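Local coordinates for protein glutathione synthetase-like effector 30 (Gpa-GSS30-apo) (Globodera pallida, PDB 5OET) that is a glutathione synthetase-like effector of a plant-parasitic nematode, probably derived from a housekeeping enzyme that joins gamma-glutamylcysteine and glycine at the expense of ATP, at residues A[407-413]-A[442-448]; A[169-173]-A[449-453]. One frame throughout, in Å; residues are numbered along the deposited sequence.

Contact 1. Residues A[407-413]-A[442-448]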
loop_
_atom_site.group_PDB
_atom_site.type_symbol
_atom_site.label_atom_id
_atom_site.label_comp_id
_atom_site.label_asym_id
_atom_site.label_seq_id
_atom_site.Cartn_x
_atom_site.Cartn_y
_atom_site.Cartn_z
ATOM N N ARG A 407 26.587 -28.091 -22.824
ATOM C CA ARG A 407 26.007 -28.637 -21.595
ATOM C C ARG A 407 26.540 -27.939 -20.342
ATOM O O ARG A 407 25.915 -28.024 -19.281
ATOM C CB ARG A 407 26.316 -30.147 -21.514
ATOM C CG ARG A 407 25.624 -30.935 -20.393
ATOM C CD ARG A 407 25.699 -32.443 -20.650
ATOM N NE ARG A 407 24.902 -33.227 -19.691
ATOM C CZ ARG A 407 23.561 -33.286 -19.659
ATOM N NH1 ARG A 407 22.807 -32.611 -20.532
ATOM N NH2 ARG A 407 22.956 -34.027 -18.729
ATOM N N TYR A 408 27.676 -27.241 -20.464
ATOM C CA TYR A 408 28.392 -26.664 -19.323
ATOM C C TYR A 408 28.506 -25.141 -19.342
ATOM O O TYR A 408 28.261 -24.489 -20.361
ATOM C CB TYR A 408 29.792 -27.291 -19.229
ATOM C CG TYR A 408 29.724 -28.774 -18.981
ATOM C CD1 TYR A 408 29.446 -29.257 -17.717
ATOM C CD2 TYR A 408 29.874 -29.698 -20.021
ATOM C CE1 TYR A 408 29.338 -30.611 -17.485
ATOM C CE2 TYR A 408 29.761 -31.058 -19.794
ATOM C CZ TYR A 408 29.492 -31.506 -18.520
ATOM O OH TYR A 408 29.372 -32.843 -18.255
ATOM N N VAL A 409 28.846 -24.598 -18.174
ATOM C CA VAL A 409 29.146 -23.179 -17.989
ATOM C C VAL A 409 30.365 -23.067 -17.079
ATOM O O VAL A 409 30.537 -23.858 -16.150
ATOM C CB VAL A 409 27.926 -22.351 -17.497
ATOM C CG1 VAL A 409 27.337 -22.894 -16.206
ATOM C CG2 VAL A 409 28.240 -20.857 -17.398
ATOM N N LEU A 410 31.230 -22.112 -17.374
ATOM C CA LEU A 410 32.347 -21.786 -16.489
ATOM C C LEU A 410 31.955 -20.572 -15.661
ATOM O O LEU A 410 31.845 -19.489 -16.192
ATOM C CB LEU A 410 33.602 -21.506 -17.297
ATOM C CG LEU A 410 34.890 -21.378 -16.515
ATOM C CD1 LEU A 410 35.283 -22.710 -15.904
ATOM C CD2 LEU A 410 35.995 -20.928 -17.460
ATOM N N LYS A 411 31.693 -20.775 -14.379
ATOM C CA LYS A 411 31.153 -19.740 -13.499
ATOM C C LYS A 411 32.216 -19.216 -12.550
ATOM O O LYS A 411 33.185 -19.900 -12.278
ATOM C CB LYS A 411 30.004 -20.313 -12.661
ATOM C CG LYS A 411 28.673 -20.342 -13.378
ATOM C CD LYS A 411 27.698 -21.199 -12.605
ATOM C CE LYS A 411 26.348 -21.223 -13.273
ATOM N NZ LYS A 411 25.527 -20.059 -12.855
ATOM N N ASN A 412 32.026 -17.997 -12.058
ATOM C CA ASN A 412 32.915 -17.401 -11.060
ATOM C C ASN A 412 32.348 -17.713 -9.678
ATOM O O ASN A 412 31.141 -17.817 -9.544
ATOM C CB ASN A 412 33.032 -15.886 -11.296
ATOM C CG ASN A 412 33.300 -15.108 -10.029
ATOM O OD1 ASN A 412 32.360 -14.622 -9.366
ATOM N ND2 ASN A 412 34.583 -15.022 -9.646
ATOM N N ASN A 413 33.203 -17.854 -8.661
ATOM C CA ASN A 413 32.740 -18.235 -7.291
ATOM C C ASN A 413 32.565 -17.096 -6.218
ATOM O O ASN A 413 32.074 -17.369 -5.119
ATOM C CB ASN A 413 33.570 -19.412 -6.724
ATOM C CG ASN A 413 35.052 -19.116 -6.664
ATOM O OD1 ASN A 413 35.459 -17.958 -6.746
ATOM N ND2 ASN A 413 35.871 -20.161 -6.533
ATOM N N PHE A 442 39.334 -19.075 -8.713
ATOM C CA PHE A 442 38.130 -18.216 -8.612
ATOM C C PHE A 442 36.961 -18.630 -9.506
ATOM O O PHE A 442 35.954 -17.922 -9.559
ATOM C CB PHE A 442 38.511 -16.742 -8.907
ATOM C CG PHE A 442 39.425 -16.143 -7.869
ATOM C CD1 PHE A 442 40.802 -16.402 -7.912
ATOM C CD2 PHE A 442 38.912 -15.380 -6.800
ATOM C CE1 PHE A 442 41.652 -15.902 -6.929
ATOM C CE2 PHE A 442 39.765 -14.886 -5.813
ATOM C CZ PHE A 442 41.131 -15.139 -5.882
ATOM N N TYR A 443 37.092 -19.749 -10.214
ATOM C CA TYR A 443 36.052 -20.225 -11.130
ATOM C C TYR A 443 35.799 -21.705 -10.929
ATOM O O TYR A 443 36.656 -22.421 -10.434
ATOM C CB TYR A 443 36.455 -19.987 -12.597
ATOM C CG TYR A 443 36.547 -18.532 -13.015
ATOM C CD1 TYR A 443 37.720 -17.825 -12.852
ATOM C CD2 TYR A 443 35.466 -17.874 -13.589
ATOM C CE1 TYR A 443 37.840 -16.499 -13.247
ATOM C CE2 TYR A 443 35.558 -16.537 -13.987
ATOM C CZ TYR A 443 36.751 -15.849 -13.803
ATOM O OH TYR A 443 36.879 -14.531 -14.206
ATOM N N TYR A 444 34.614 -22.164 -11.320
ATOM C CA TYR A 444 34.305 -23.598 -11.384
ATOM C C TYR A 444 33.447 -23.962 -12.600
ATOM O O TYR A 444 32.875 -23.100 -13.259
ATOM C CB TYR A 444 33.626 -24.054 -10.095
ATOM C CG TYR A 444 32.261 -23.463 -9.868
ATOM C CD1 TYR A 444 32.112 -22.209 -9.291
ATOM C CD2 TYR A 444 31.111 -24.162 -10.218
ATOM C CE1 TYR A 444 30.857 -21.652 -9.093
ATOM C CE2 TYR A 444 29.847 -23.612 -10.017
ATOM C CZ TYR A 444 29.728 -22.363 -9.449
ATOM O OH TYR A 444 28.473 -21.836 -9.246
ATOM N N LEU A 445 33.391 -25.255 -12.896
ATOM C CA LEU A 445 32.593 -25.804 -13.991
ATOM C C LEU A 445 31.284 -26.367 -13.436
ATOM O O LEU A 445 31.329 -27.147 -12.505
ATOM C CB LEU A 445 33.355 -26.917 -14.710
ATOM C CG LEU A 445 33.978 -26.644 -16.067
ATOM C CD1 LEU A 445 34.583 -27.939 -16.604
ATOM C CD2 LEU A 445 32.981 -26.123 -17.086
ATOM N N THR A 446 30.142 -25.965 -14.006
ATOM C CA THR A 446 28.865 -26.630 -13.731
ATOM C C THR A 446 28.034 -26.952 -14.979
ATOM O O THR A 446 28.245 -26.396 -16.057
ATOM C CB THR A 446 28.009 -25.842 -12.729
ATOM O OG1 THR A 446 27.115 -26.728 -12.054
ATOM C CG2 THR A 446 27.267 -24.706 -13.340
ATOM N N GLU A 447 27.092 -27.870 -14.791
ATOM C CA GLU A 447 26.150 -28.258 -15.820
ATOM C C GLU A 447 25.199 -27.090 -15.978
ATOM O O GLU A 447 24.669 -26.592 -14.997
ATOM C CB GLU A 447 25.363 -29.525 -15.446
ATOM C CG GLU A 447 26.152 -30.835 -15.502
ATOM C CD GLU A 447 25.383 -32.028 -16.096
ATOM O OE1 GLU A 447 24.401 -31.830 -16.868
ATOM O OE2 GLU A 447 25.797 -33.189 -15.818
ATOM N N LYS A 448 25.015 -26.644 -17.221
ATOM C CA LYS A 448 24.022 -25.639 -17.556
ATOM C C LYS A 448 22.658 -26.291 -17.465
ATOM O O LYS A 448 22.469 -27.399 -17.952
ATOM C CB LYS A 448 24.262 -25.116 -18.972
ATOM C CG LYS A 448 23.381 -23.945 -19.379
ATOM C CD LYS A 448 23.774 -23.459 -20.779
ATOM C CE LYS A 448 23.047 -22.170 -21.150
ATOM N NZ LYS A 448 23.489 -21.648 -22.470
#
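Val409 and Thr446 face each other across the two central strands of a four-stranded antiparallel sheet, with 384-386 beyond 443-447 and 422-424 beyond 408-412. The sheet is consistent with part of the ATP-grasp fold of glutathione synthetases, and Arg407 directly follows His406, which with Glu426 binds the magnesium ion. Val409 and Thr446 form a hydrogen-bonded pair, Val409 N to Thr446 O at 2.8 Å and Thr446 N to Val409 O at 3.0 Å. Lys411 and Tyr444 repeat this reciprocal pattern two residues on. Single backbone bonds close the two ends, from Lys448 N to Arg407 O and from Asn413 N to Phe442 O, the latter donor standing above the carbonyl plane.

Apolar contacts divide between the two faces. On one, Val409 and Thr446 lie side by side and point the same way, CG1 of Val409 meeting CG2 of Thr446, while the threonine hydroxyl bonds to Lys383 O. Next to them Lys411 CB sits over a face of the Tyr444 ring, 4.1 Å from its centroid, in a CH-pi contact. The ring is brought beneath it by a chi1 of 66°, which sets CG between the backbone N and the carbonyl carbon. On the opposite face Leu410 CD1 packs on Leu445 CG at 4.1 Å, and Leu445 CD2 reaches Tyr408 CB; helix 427-434 covers this side. Tyr443 CE2 meets Asn412 CB obliquely, the tyrosine hydroxyl being hydrogen-bonded to Asp421.

The charged contact is peripheral. Glu447 OE1 lies over one face of the Arg407 guanidinium, 3.2 Å from NE, making the salt bridge electrostatic rather than a directed hydrogen bond. Register thus rests on the backbone bonds and packed faces, whereas the ion pair at exposed Arg407 probably adds attraction but little directional restraint.

Contact 2. Residues A[169-173]-A[449-453]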
loop_
_atom_site.group_PDB
_atom_site.type_symbol
_atom_site.label_atom_id
_atom_site.label_comp_id
_atom_site.label_asym_id
_atom_site.label_seq_id
_atom_site.Cartn_x
_atom_site.Cartn_y
_atom_site.Cartn_z
ATOM N N TYR A 169 15.459 -21.739 -6.696
ATOM C CA TYR A 169 15.338 -22.939 -7.505
ATOM C C TYR A 169 14.818 -22.660 -8.918
ATOM O O TYR A 169 14.112 -21.686 -9.153
ATOM C CB TYR A 169 14.413 -23.922 -6.804
ATOM C CG TYR A 169 14.906 -24.351 -5.426
ATOM C CD1 TYR A 169 14.575 -23.623 -4.306
ATOM C CD2 TYR A 169 15.687 -25.516 -5.252
ATOM C CE1 TYR A 169 14.999 -24.020 -3.051
ATOM C CE2 TYR A 169 16.118 -25.922 -3.999
ATOM C CZ TYR A 169 15.774 -25.170 -2.896
ATOM O OH TYR A 169 16.182 -25.515 -1.623
ATOM N N MET A 170 15.215 -23.528 -9.843
ATOM C CA MET A 170 14.735 -23.562 -11.222
ATOM C C MET A 170 14.145 -24.955 -11.408
ATOM O O MET A 170 14.750 -25.930 -10.970
ATOM C CB MET A 170 15.909 -23.376 -12.203
ATOM C CG MET A 170 15.701 -22.343 -13.304
ATOM S SD MET A 170 16.523 -20.733 -13.046
ATOM C CE MET A 170 15.496 -19.651 -14.046
ATOM N N ALA A 171 12.968 -25.058 -12.020
ATOM C CA ALA A 171 12.504 -26.340 -12.574
ATOM C C ALA A 171 13.321 -26.560 -13.848
ATOM O O ALA A 171 13.349 -25.690 -14.706
ATOM C CB ALA A 171 11.012 -26.316 -12.867
ATOM N N SER A 172 14.016 -27.690 -13.948
ATOM C CA SER A 172 14.932 -27.934 -15.069
ATOM C C SER A 172 14.495 -29.139 -15.877
ATOM O O SER A 172 14.138 -30.159 -15.306
ATOM C CB SER A 172 16.332 -28.165 -14.534
ATOM O OG SER A 172 17.260 -28.313 -15.592
ATOM N N GLN A 173 14.562 -29.016 -17.197
ATOM C CA GLN A 173 14.103 -30.046 -18.124
ATOM C C GLN A 173 15.195 -31.096 -18.342
ATOM O O GLN A 173 16.159 -30.852 -19.071
ATOM C CB GLN A 173 13.702 -29.412 -19.475
ATOM C CG GLN A 173 12.728 -30.237 -20.318
ATOM C CD GLN A 173 12.150 -29.433 -21.491
ATOM O OE1 GLN A 173 12.830 -29.209 -22.490
ATOM N NE2 GLN A 173 10.893 -28.987 -21.365
ATOM N N LEU A 449 21.709 -25.633 -16.827
ATOM C CA LEU A 449 20.364 -26.191 -16.686
ATOM C C LEU A 449 19.487 -25.776 -17.864
ATOM O O LEU A 449 19.597 -24.657 -18.377
ATOM C CB LEU A 449 19.752 -25.750 -15.357
ATOM C CG LEU A 449 20.628 -26.172 -14.156
ATOM C CD1 LEU A 449 20.099 -25.578 -12.868
ATOM C CD2 LEU A 449 20.795 -27.693 -14.065
ATOM N N ARG A 450 18.631 -26.691 -18.307
ATOM C CA ARG A 450 17.694 -26.415 -19.392
ATOM C C ARG A 450 16.395 -25.949 -18.740
ATOM O O ARG A 450 15.636 -26.765 -18.232
ATOM C CB ARG A 450 17.503 -27.661 -20.286
ATOM C CG ARG A 450 18.817 -28.410 -20.619
ATOM C CD ARG A 450 18.957 -28.959 -22.047
ATOM N NE ARG A 450 17.773 -29.662 -22.574
ATOM C CZ ARG A 450 16.817 -29.131 -23.350
ATOM N NH1 ARG A 450 16.837 -27.842 -23.703
ATOM N NH2 ARG A 450 15.802 -29.898 -23.769
ATOM N N PRO A 451 16.139 -24.632 -18.718
ATOM C CA PRO A 451 15.091 -24.140 -17.822
ATOM C C PRO A 451 13.683 -24.148 -18.433
ATOM O O PRO A 451 13.532 -23.957 -19.640
ATOM C CB PRO A 451 15.554 -22.709 -17.530
ATOM C CG PRO A 451 16.294 -22.290 -18.772
ATOM C CD PRO A 451 16.675 -23.533 -19.545
ATOM N N MET A 452 12.676 -24.355 -17.581
ATOM C CA MET A 452 11.259 -24.385 -17.960
ATOM C C MET A 452 10.828 -23.010 -18.452
ATOM O O MET A 452 11.028 -22.009 -17.776
ATOM C CB MET A 452 10.411 -24.800 -16.756
ATOM C CG MET A 452 8.916 -24.952 -17.015
ATOM S SD MET A 452 7.919 -25.025 -15.532
ATOM C CE MET A 452 8.113 -23.345 -14.948
ATOM N N VAL A 453 10.234 -22.975 -19.635
ATOM C CA VAL A 453 9.783 -21.754 -20.264
ATOM C C VAL A 453 8.262 -21.773 -20.231
ATOM O O VAL A 453 7.625 -22.736 -20.641
ATOM C CB VAL A 453 10.307 -21.653 -21.714
ATOM C CG1 VAL A 453 9.657 -20.498 -22.460
ATOM C CG2 VAL A 453 11.818 -21.491 -21.709
#
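A single beta bridge, between Ser172 and Pro451, joins the end of the long strand 160-173 to the linker that runs from strand 443-447 to strand 454-459. The directions of the touching parts are 88° apart, so the linker passes across the strand end and pairs with it only briefly. Arg450 O is the main acceptor. Gln173 N gives it a bond of 2.7 Å that is almost straight, with an angle of 178° at the hydrogen. Ser172 adds a weak bond from OG to the same oxygen at 3.5 Å; its OG, anti to the backbone N, also lies 3.6 Å from Leu449 CB. Past the proline, which has no N-H to offer, Met452 N takes up the pairing with a 3.2 Å bond to Ala171 O.

Side chains add modest contacts around this backbone core. Met170 CG touches Pro451 CB at 4.2 Å, and CB of Ala171 meets CB of Met452 at the same separation. Outermost, Gln173 and Arg450 cross with their amide and guanidinium planes 69° apart. Gln173 OE1 comes within 3.3 Å of Arg450 NH2, but the angle is too poor for a hydrogen bond. Arg450 CB and CG lie against Gln173 O, and the bends at chi2 and chi3 turn NE back past this oxygen and bring NH2 to Gln173 OE1.

Strand 179-188 pairs with 160-173 and touches Leu449 and Met452 through Lys182 and Tyr179. Pro451 and Met452 lean on Thr472 and Pro473 of strand 469-484, while Phe96 of strand 94-96 packs against both Ala171 and Met452. Ala171 also touches Leu100 of helix 98-119.

In the fold
From the N terminus, the first of the four segments is 169-173, at the end of strand 160-173 in the large mixed sheet. The chain then turns back as 179-188, passes through the six-stranded sheet and, after 384-386, reaches 407-413 in the small antiparallel sheet. After 28 intervening residues, 442-448 returns to close contact 1, and 449-453 follows without a break to close contact 2. The short loop of contact 1 is consequently nested within the 275-residue excursion closed by contact 2. The centres are about 17 Å apart, and their segments meet only through this sequence junction. Contact 1 holds the small sheet together internally; contact 2 secures the linker leading from it to strand 454-459 of the large sheet.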